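Local coordinates for protein homoprotocatechuate 2,3-dioxygenase (Brevibacterium fuscum, PDB 4Z6M) that probably cleaves the aromatic ring of homoprotocatechuate, inserting oxygen with the help of an iron(II) ion held by a facial triad of protein ligands, at residues 155-160 and 203-208; 185-190 and 322-327; 209-214 and 306-311. The protein carries 1 engineered substitution. All coordinates share one frame; numbering follows the deposited sequence.

Contact 1 (155-160 and 203-208). With FE2 (Fe (II) ion), chain E.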
loop_
_atom_site.group_PDB
_atom_site.type_symbol
_atom_site.label_atom_id
_atom_site.label_comp_id
_atom_site.label_asym_id
_atom_site.label_seq_id
_atom_site.Cartn_x
_atom_site.Cartn_y
_atom_site.Cartn_z
ATOM N N HIS A 155 -7.267 -16.019 14.321
ATOM C CA HIS A 155 -8.315 -16.406 15.239
ATOM C C HIS A 155 -9.236 -17.467 14.661
ATOM O O HIS A 155 -9.210 -17.767 13.464
ATOM C CB HIS A 155 -9.167 -15.176 15.657
ATOM C CG HIS A 155 -9.938 -14.510 14.546
ATOM N ND1 HIS A 155 -9.444 -13.438 13.837
ATOM C CD2 HIS A 155 -11.202 -14.697 14.094
ATOM C CE1 HIS A 155 -10.366 -13.014 12.986
ATOM N NE2 HIS A 155 -11.445 -13.763 13.126
ATOM N N PHE A 156 -10.071 -18.011 15.541
ATOM C CA PHE A 156 -11.217 -18.819 15.189
ATOM C C PHE A 156 -12.489 -18.049 15.475
ATOM O O PHE A 156 -12.495 -17.101 16.264
ATOM C CB PHE A 156 -11.256 -20.103 16.040
ATOM C CG PHE A 156 -9.941 -20.856 16.097
ATOM C CD1 PHE A 156 -9.285 -21.266 14.934
ATOM C CD2 PHE A 156 -9.372 -21.165 17.325
ATOM C CE1 PHE A 156 -8.113 -21.991 15.014
ATOM C CE2 PHE A 156 -8.195 -21.885 17.400
ATOM C CZ PHE A 156 -7.575 -22.281 16.248
ATOM N N ASN A 157 -13.592 -18.499 14.884
ATOM C CA ASN A 157 -14.904 -17.956 15.222
ATOM C C ASN A 157 -15.905 -19.116 15.245
ATOM O O ASN A 157 -15.974 -19.880 14.288
ATOM C CB ASN A 157 -15.308 -16.868 14.223
ATOM C CG ASN A 157 -16.588 -16.156 14.615
ATOM O OD1 ASN A 157 -17.635 -16.775 14.775
ATOM N ND2 ASN A 157 -16.503 -14.828 14.774
ATOM N N GLN A 158 -16.612 -19.245 16.367
ATOM C CA GLN A 158 -17.514 -20.366 16.682
ATOM C C GLN A 158 -18.963 -19.909 16.667
ATOM O O GLN A 158 -19.284 -18.862 17.230
ATOM C CB GLN A 158 -17.184 -20.851 18.078
ATOM C CG GLN A 158 -15.743 -21.280 18.266
ATOM C CD GLN A 158 -15.392 -21.575 19.696
ATOM O OE1 GLN A 158 -14.369 -21.153 20.210
ATOM N NE2 GLN A 158 -16.259 -22.311 20.359
ATOM N N VAL A 159 -19.846 -20.698 16.073
ATOM C CA VAL A 159 -21.275 -20.447 16.175
ATOM C C VAL A 159 -21.847 -21.265 17.336
ATOM O O VAL A 159 -21.670 -22.485 17.402
ATOM C CB VAL A 159 -22.028 -20.815 14.879
ATOM C CG1 VAL A 159 -23.473 -20.356 14.973
ATOM C CG2 VAL A 159 -21.375 -20.260 13.623
ATOM N N THR A 160 -22.554 -20.579 18.231
ATOM C CA THR A 160 -23.080 -21.193 19.442
ATOM C C THR A 160 -24.425 -20.512 19.767
ATOM O O THR A 160 -24.588 -19.321 19.525
ATOM C CB THR A 160 -22.053 -21.103 20.614
ATOM O OG1 THR A 160 -22.401 -22.023 21.650
ATOM C CG2 THR A 160 -21.958 -19.714 21.200
ATOM N N ALA A 203 -13.948 -16.268 19.015
ATOM C CA ALA A 203 -15.080 -15.359 19.001
ATOM C C ALA A 203 -16.322 -16.224 18.917
ATOM O O ALA A 203 -16.270 -17.351 18.430
ATOM C CB ALA A 203 -14.994 -14.390 17.827
ATOM N N LEU A 204 -17.433 -15.670 19.383
ATOM C CA LEU A 204 -18.713 -16.373 19.398
ATOM C C LEU A 204 -19.701 -15.578 18.552
ATOM O O LEU A 204 -19.881 -14.363 18.735
ATOM C CB LEU A 204 -19.249 -16.505 20.812
ATOM C CG LEU A 204 -18.381 -17.228 21.837
ATOM C CD1 LEU A 204 -19.073 -17.221 23.192
ATOM C CD2 LEU A 204 -18.031 -18.637 21.368
ATOM N N THR A 205 -20.318 -16.278 17.621
ATOM C CA THR A 205 -21.388 -15.783 16.769
ATOM C C THR A 205 -22.655 -16.534 17.148
ATOM O O THR A 205 -22.684 -17.768 17.138
ATOM C CB THR A 205 -21.081 -16.019 15.278
ATOM O OG1 THR A 205 -19.862 -15.318 14.935
ATOM C CG2 THR A 205 -22.206 -15.519 14.410
ATOM N N GLY A 206 -23.699 -15.793 17.509
ATOM C CA GLY A 206 -24.943 -16.446 17.866
ATOM C C GLY A 206 -25.562 -17.178 16.697
ATOM O O GLY A 206 -25.699 -16.630 15.591
ATOM N N GLY A 207 -25.932 -18.434 16.926
ATOM C CA GLY A 207 -26.557 -19.220 15.885
ATOM C C GLY A 207 -26.660 -20.675 16.322
ATOM O O GLY A 207 -26.222 -21.056 17.406
ATOM N N ASN A 208 -27.237 -21.496 15.473
ATOM C CA ASN A 208 -27.345 -22.923 15.757
ATOM C C ASN A 208 -25.939 -23.525 15.843
ATOM O O ASN A 208 -25.086 -23.246 15.001
ATOM C CB ASN A 208 -28.115 -23.601 14.629
ATOM C CG ASN A 208 -29.510 -23.037 14.440
ATOM O OD1 ASN A 208 -30.066 -22.376 15.318
ATOM N ND2 ASN A 208 -30.081 -23.293 13.282
HETATM FE FE FE2 E . -13.393 -13.139 12.272
HETATM O O HOH W 1 -18.047 -12.873 17.025
HETATM O O HOH W 2 -14.176 -13.172 14.284
HETATM O O HOH W 3 -12.828 -11.059 12.371
HETATM O O HOH W 4 -15.352 -12.309 11.676
#

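Contact 2 (185-190 and 322-327)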
loop_
_atom_site.group_PDB
_atom_site.type_symbol
_atom_site.label_atom_id
_atom_site.label_comp_id
_atom_site.label_asym_id
_atom_site.label_seq_id
_atom_site.Cartn_x
_atom_site.Cartn_y
_atom_site.Cartn_z
ATOM N N GLU A 185 -32.843 -4.793 24.129
ATOM C CA GLU A 185 -33.789 -5.717 24.755
ATOM C C GLU A 185 -33.086 -6.824 25.527
ATOM O O GLU A 185 -33.732 -7.740 25.997
ATOM C CB GLU A 185 -34.691 -6.308 23.688
ATOM C CG GLU A 185 -35.712 -5.314 23.200
ATOM C CD GLU A 185 -36.411 -5.775 21.957
ATOM O OE1 GLU A 185 -37.172 -6.762 22.029
ATOM O OE2 GLU A 185 -36.190 -5.152 20.909
ATOM N N GLY A 186 -31.774 -6.702 25.675
ATOM C CA GLY A 186 -30.987 -7.587 26.519
ATOM C C GLY A 186 -30.426 -8.794 25.793
ATOM O O GLY A 186 -29.932 -9.731 26.442
ATOM N N THR A 187 -30.506 -8.791 24.465
ATOM C CA THR A 187 -29.982 -9.921 23.678
ATOM C C THR A 187 -28.541 -9.665 23.289
ATOM O O THR A 187 -28.207 -8.563 22.861
ATOM C CB THR A 187 -30.845 -10.170 22.426
ATOM O OG1 THR A 187 -32.178 -10.480 22.851
ATOM C CG2 THR A 187 -30.280 -11.324 21.572
ATOM N N THR A 188 -27.696 -10.687 23.419
ATOM C CA THR A 188 -26.325 -10.657 22.893
ATOM C C THR A 188 -26.256 -11.502 21.626
ATOM O O THR A 188 -26.742 -12.639 21.609
ATOM C CB THR A 188 -25.310 -11.148 23.946
ATOM O OG1 THR A 188 -25.375 -10.310 25.094
ATOM C CG2 THR A 188 -23.895 -11.131 23.396
ATOM N N TYR A 189 -25.664 -10.934 20.577
ATOM C CA TYR A 189 -25.573 -11.576 19.287
ATOM C C TYR A 189 -24.179 -12.119 18.972
ATOM O O TYR A 189 -24.073 -13.025 18.136
ATOM C CB TYR A 189 -25.997 -10.613 18.189
ATOM C CG TYR A 189 -27.432 -10.197 18.316
ATOM C CD1 TYR A 189 -27.815 -9.118 19.115
ATOM C CD2 TYR A 189 -28.439 -10.917 17.677
ATOM C CE1 TYR A 189 -29.154 -8.770 19.226
ATOM C CE2 TYR A 189 -29.760 -10.559 17.787
ATOM C CZ TYR A 189 -30.121 -9.485 18.572
ATOM O OH TYR A 189 -31.447 -9.155 18.683
ATOM N N ALA A 190 -23.130 -11.560 19.589
ATOM C CA ALA A 190 -21.770 -11.931 19.254
ATOM C C ALA A 190 -20.838 -11.346 20.290
ATOM O O ALA A 190 -21.143 -10.308 20.876
ATOM C CB ALA A 190 -21.412 -11.435 17.870
ATOM N N ILE A 322 -27.749 -27.743 18.195
ATOM C CA ILE A 322 -28.783 -27.187 19.036
ATOM C C ILE A 322 -29.193 -25.837 18.497
ATOM O O ILE A 322 -28.347 -24.989 18.227
ATOM C CB ILE A 322 -28.256 -27.003 20.465
ATOM C CG1 ILE A 322 -27.781 -28.342 21.039
ATOM C CG2 ILE A 322 -29.308 -26.351 21.343
ATOM C CD1 ILE A 322 -28.812 -29.456 20.992
ATOM N N GLU A 323 -30.490 -25.617 18.387
ATOM C CA GLU A 323 -31.001 -24.416 17.742
ATOM C C GLU A 323 -30.958 -23.225 18.696
ATOM O O GLU A 323 -31.250 -23.339 19.889
ATOM C CB GLU A 323 -32.425 -24.638 17.244
ATOM C CG GLU A 323 -32.485 -25.538 16.016
ATOM C CD GLU A 323 -33.852 -25.565 15.347
ATOM O OE1 GLU A 323 -34.840 -24.991 15.897
ATOM O OE2 GLU A 323 -33.936 -26.173 14.252
ATOM N N ARG A 324 -30.554 -22.087 18.150
ATOM C CA ARG A 324 -30.680 -20.814 18.831
ATOM C C ARG A 324 -32.148 -20.433 19.019
ATOM O O ARG A 324 -32.939 -20.473 18.076
ATOM C CB ARG A 324 -29.952 -19.729 18.047
ATOM C CG ARG A 324 -30.061 -18.334 18.666
ATOM C CD ARG A 324 -29.172 -17.356 17.905
ATOM N NE ARG A 324 -29.254 -15.966 18.331
ATOM C CZ ARG A 324 -28.542 -15.425 19.311
ATOM N NH1 ARG A 324 -27.711 -16.158 20.043
ATOM N NH2 ARG A 324 -28.676 -14.119 19.555
ATOM N N THR A 325 -32.476 -20.007 20.229
ATOM C CA THR A 325 -33.809 -19.464 20.541
ATOM C C THR A 325 -33.829 -17.950 20.722
ATOM O O THR A 325 -34.887 -17.322 20.551
ATOM C CB THR A 325 -34.398 -20.163 21.789
ATOM O OG1 THR A 325 -33.537 -20.000 22.919
ATOM C CG2 THR A 325 -34.588 -21.648 21.519
ATOM N N ASP A 326 -32.684 -17.376 21.087
ATOM C CA ASP A 326 -32.534 -15.909 21.097
ATOM C C ASP A 326 -32.759 -15.355 19.684
ATOM O O ASP A 326 -32.666 -16.079 18.681
ATOM C CB ASP A 326 -31.153 -15.484 21.587
ATOM C CG ASP A 326 -30.964 -15.624 23.080
ATOM O OD1 ASP A 326 -31.942 -15.883 23.818
ATOM O OD2 ASP A 326 -29.792 -15.453 23.514
ATOM N N ASP A 327 -33.044 -14.056 19.594
ATOM C CA ASP A 327 -33.293 -13.428 18.305
ATOM C C ASP A 327 -32.101 -13.598 17.329
ATOM O O ASP A 327 -30.930 -13.679 17.742
ATOM C CB ASP A 327 -33.588 -11.928 18.472
ATOM C CG ASP A 327 -34.947 -11.644 19.118
ATOM O OD1 ASP A 327 -35.783 -12.562 19.268
ATOM O OD2 ASP A 327 -35.185 -10.477 19.475
HETATM O O HOH W 5 -33.851 -9.074 21.423
HETATM O O HOH W 6 -33.373 -12.902 22.103
HETATM O O HOH W 7 -27.144 -15.203 22.649
HETATM O O HOH W 8 -28.627 -13.129 24.656
#

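Contact 3 (209-214 and 306-311). With FE2 (Fe (II) ion), chain E.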
loop_
_atom_site.group_PDB
_atom_site.type_symbol
_atom_site.label_atom_id
_atom_site.label_comp_id
_atom_site.label_asym_id
_atom_site.label_seq_id
_atom_site.Cartn_x
_atom_site.Cartn_y
_atom_site.Cartn_z
ATOM N N GLY A 209 -25.662 -24.289 16.891
ATOM C CA GLY A 209 -24.329 -24.866 17.041
ATOM C C GLY A 209 -24.249 -26.050 17.969
ATOM O O GLY A 209 -25.270 -26.475 18.531
ATOM N N PRO A 210 -23.042 -26.626 18.124
ATOM C CA PRO A 210 -21.754 -26.090 17.691
ATOM C C PRO A 210 -21.513 -26.189 16.177
ATOM O O PRO A 210 -21.685 -27.257 15.576
ATOM C CB PRO A 210 -20.763 -26.955 18.452
ATOM C CG PRO A 210 -21.456 -28.302 18.602
ATOM C CD PRO A 210 -22.883 -27.881 18.894
ATOM N N ARG A 211 -21.068 -25.089 15.571
ATOM C CA ARG A 211 -20.533 -25.097 14.230
ATOM C C ARG A 211 -19.342 -24.149 14.219
ATOM O O ARG A 211 -19.274 -23.221 15.032
ATOM C CB ARG A 211 -21.566 -24.670 13.198
ATOM C CG ARG A 211 -22.667 -25.694 12.938
ATOM C CD ARG A 211 -23.621 -25.221 11.859
ATOM N NE ARG A 211 -24.364 -24.101 12.391
ATOM C CZ ARG A 211 -24.951 -23.150 11.685
ATOM N NH1 ARG A 211 -24.942 -23.176 10.361
ATOM N NH2 ARG A 211 -25.559 -22.165 12.334
ATOM N N LEU A 212 -18.416 -24.378 13.293
ATOM C CA LEU A 212 -17.280 -23.494 13.124
ATOM C C LEU A 212 -17.633 -22.455 12.091
ATOM O O LEU A 212 -17.915 -22.773 10.932
ATOM C CB LEU A 212 -16.020 -24.267 12.694
ATOM C CG LEU A 212 -14.803 -23.402 12.319
ATOM C CD1 LEU A 212 -14.232 -22.815 13.579
ATOM C CD2 LEU A 212 -13.783 -24.208 11.525
ATOM N N HIS A 213 -17.594 -21.182 12.490
ATOM C CA HIS A 213 -17.900 -20.131 11.542
ATOM C C HIS A 213 -16.743 -19.883 10.568
ATOM O O HIS A 213 -16.938 -19.918 9.353
ATOM C CB HIS A 213 -18.301 -18.827 12.228
ATOM C CG HIS A 213 -18.993 -17.892 11.303
ATOM N ND1 HIS A 213 -18.326 -17.142 10.362
ATOM C CD2 HIS A 213 -20.317 -17.641 11.113
ATOM C CE1 HIS A 213 -19.194 -16.473 9.639
ATOM N NE2 HIS A 213 -20.409 -16.746 10.084
ATOM N N HIS A 214 -15.543 -19.650 11.099
ATOM C CA HIS A 214 -14.361 -19.475 10.237
ATOM C C HIS A 214 -13.074 -19.639 10.975
ATOM O O HIS A 214 -13.046 -19.649 12.212
ATOM C CB HIS A 214 -14.383 -18.122 9.516
ATOM C CG HIS A 214 -14.480 -16.917 10.405
ATOM N ND1 HIS A 214 -15.683 -16.332 10.738
ATOM C CD2 HIS A 214 -13.527 -16.130 10.946
ATOM C CE1 HIS A 214 -15.457 -15.240 11.460
ATOM N NE2 HIS A 214 -14.157 -15.119 11.625
ATOM N N THR A 306 -26.112 -17.798 8.100
ATOM C CA THR A 306 -26.782 -19.091 8.092
ATOM C C THR A 306 -25.849 -20.290 7.947
ATOM O O THR A 306 -26.183 -21.387 8.420
ATOM C CB THR A 306 -27.866 -19.147 7.000
ATOM O OG1 THR A 306 -27.285 -19.087 5.695
ATOM C CG2 THR A 306 -28.860 -18.017 7.162
ATOM N N GLU A 307 -24.715 -20.107 7.273
ATOM C CA GLU A 307 -23.842 -21.235 6.922
ATOM C C GLU A 307 -22.619 -21.277 7.809
ATOM O O GLU A 307 -22.038 -20.229 8.112
ATOM C CB GLU A 307 -23.404 -21.160 5.470
ATOM C CG GLU A 307 -24.542 -20.954 4.511
ATOM C CD GLU A 307 -25.601 -22.032 4.651
ATOM O OE1 GLU A 307 -25.244 -23.202 4.419
ATOM O OE2 GLU A 307 -26.768 -21.726 4.991
ATOM N N ALA A 308 -22.244 -22.479 8.220
ATOM C CA ALA A 308 -21.043 -22.701 9.033
ATOM C C ALA A 308 -20.730 -24.194 9.015
ATOM O O ALA A 308 -21.585 -25.006 8.671
ATOM C CB ALA A 308 -21.230 -22.194 10.468
ATOM N N SER A 309 -19.519 -24.557 9.414
ATOM C CA SER A 309 -19.061 -25.938 9.311
ATOM C C SER A 309 -19.486 -26.805 10.494
ATOM O O SER A 309 -19.464 -26.375 11.634
ATOM C CB SER A 309 -17.542 -25.986 9.202
ATOM O OG SER A 309 -17.073 -25.271 8.062
ATOM N N LYS A 310 -19.785 -28.077 10.209
ATOM C CA LYS A 310 -19.947 -29.094 11.233
ATOM C C LYS A 310 -18.698 -29.207 12.094
ATOM O O LYS A 310 -17.587 -28.900 11.613
ATOM C CB LYS A 310 -20.223 -30.440 10.567
ATOM C CG LYS A 310 -21.479 -30.466 9.709
ATOM C CD LYS A 310 -21.551 -31.709 8.813
ATOM C CE LYS A 310 -22.562 -31.530 7.693
ATOM N NZ LYS A 310 -22.718 -32.765 6.881
ATOM N N VAL A 311 -18.851 -29.673 13.333
ATOM C CA VAL A 311 -17.712 -30.003 14.168
ATOM C C VAL A 311 -17.824 -31.452 14.625
ATOM O O VAL A 311 -18.915 -31.977 14.784
ATOM C CB VAL A 311 -17.516 -29.060 15.380
ATOM C CG1 VAL A 311 -17.667 -27.612 14.943
ATOM C CG2 VAL A 311 -18.420 -29.381 16.549
HETATM FE FE FE2 E . -13.393 -13.139 12.272
HETATM O O HOH W 9 -21.673 -29.808 14.284
HETATM O O HOH W 10 -24.850 -25.263 8.514
HETATM O O HOH W 11 -17.003 -22.547 7.951
HETATM O O HOH W 3 -12.828 -11.059 12.371
HETATM O O HOH W 2 -14.176 -13.172 14.284
HETATM O O HOH W 4 -15.352 -12.309 11.676
#

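Contact 1 (155-160 and 203-208)
Asn157 and Thr205 meet across two parallel neighbouring strands, 155-160 and 203-206, whose short axes are inclined 32° to each other. The asparagine can be followed outward atom by atom. Its CB lies 4.4 Å from Ala203 CB and, on its other flank, packs on His213 and His214 of strand 211-218. CG stands anti to the backbone N (chi1 -173°), which swings the amide across toward the second strand. There the carboxamide divides its work. OD1 accepts the hydroxyl proton of Thr205 OG1 at 2.7 Å, in the carbonyl plane and on a lone pair, while ND2 passes 3.4 Å from the methyl CB of Ala203. The same ND2 donates to water 2 at 2.9 Å, and this water is itself an iron ligand. With both ends of the amide engaged, its rotation is fixed, and Asn157 becomes a second-shell contact of the metal. Behind it the backbone ladder runs on: Gln158 N to Ala203 O, Thr205 N to Gln158 O and Thr160 N to Thr205 O, the first two nearly straight. Farther along, Val159 CG1 is wedged 3.4 Å from Gly207 CA, where segment 203-208 leaves the sheet. At the other end His155 NE2 binds the iron at 2.2 Å, beside the engineered Gln200. Joining the first and fourth strands of a beta-alpha-beta-beta-beta module in parallel is characteristic of the vicinal oxygen chelate fold, whose cupped sheet holds the metal of extradiol dioxygenases.

Contact 2 (185-190 and 322-327)
Arg324 reaches Thr188 with a chain extended as far as NE, CG anti to the backbone N (chi1 178°), and its guanidinium forms the tight part of this contact. Arg324 NH2 gives one proton to Thr188 O at 3.2 Å, close to the guanidinium plane, and another to Asp327 O, which NE also grips side-on at 2.9 Å. Asp326 CB sits 3.4 Å above the centre of the same group, covering one face. Beside it the Tyr189 ring, inclined 46° to the guanidinium, brings CE2 to 3.3 Å from Asp327 O, while its hydroxyl is bonded to Asp183. Much of the remaining polar joining runs through water. Water 7 bridges Thr188 O, Arg324 NH1 and Asp326 OD2; water 8 runs from Thr188 N to the same carboxylate oxygen. On the solvent side waters 5 and 6 tie Thr187 OG1 to Asp327 OD2 and to Asp327 N. The chemistry is thus that of a cation placed among backbone carbonyls, with neither Asp326 nor Asp327 paired directly to it through a carboxylate. Its charge is probably balanced in part through water 7; the guanidinium is held by direct bonds in its plane, the solvent side through water.

Contact 3 (209-214 and 306-311)
The guanidinium of Arg211 carries the methyl CB of Ala308 over one face, 3.7 Å above the plane and shifted toward the rim, while Thr306 O lies at its edge. Arg211 NH1 bonds to Thr306 O at 2.9 Å, the N-H...O angle 164°; the oxygen is only 2° out of the guanidinium plane, although the donor stands above the plane of the carbonyl. A bend at chi3 (-69°) folds the arginine back over 306-308, and its NE is bonded to Asn208 O. Two other flat groups, the imidazoles of His213 and His214, meet edge to edge: His214 ND1 donates to His213 ND1 at 2.8 Å, within the donor ring's plane and somewhat tilted from that of the acceptor. Both residues face Asn157 in a classic beta bulge, which lets two consecutive histidines serve the same side of the strand.

Between these groups the backbones form a single antiparallel, hydrogen-bonded pair, with Leu212 N to Ser309 O and Ser309 N to Leu212 O each 2.8 Å. Ala308 CB presses on Leu212 O at 3.4 Å. The side chains of Val311 and Pro210 cross at about a right angle, CG2 of Val311 3.8 Å from CG of Pro210, whose preceding peptide bond is cis. Water 9 extends the join from Pro210 O to Val311 N, and Ser309 OG finds its protein partner in His264.

Arg211 places positive charge by the last carbonyl of helix 302-306, an arrangement consistent with a favourable interaction with the helix dipole. His214 binds the iron through NE2, and the chain from its ND1 through His213 to Trp304 O is consistent with second-shell bonding that steadies the orientation of the ligand ring.

Contacts 1 and 3 lie about 8 Å apart between centres and share the iron: His155 of contact 1 and His214 of contact 3 bring their NE2 atoms to 3.4 Å, and Glu267 completes the protein ligands. Their strands are neighbours in one sheet, stitched by Asn157 O to His213 N at 2.7 Å. Contact 2 lies outward, its centre about 12 Å from that of contact 1, yet Gly206 N bonds to Tyr189 O in the next strand and Asn208 OD1 to Arg324 N, each at 2.9 Å. Ile322 N to Gly209 O, 2.8 Å, joins contacts 2 and 3. The loop after helix 302-306 thus meets the metal-bearing sheet through both 306-311 and 322-327.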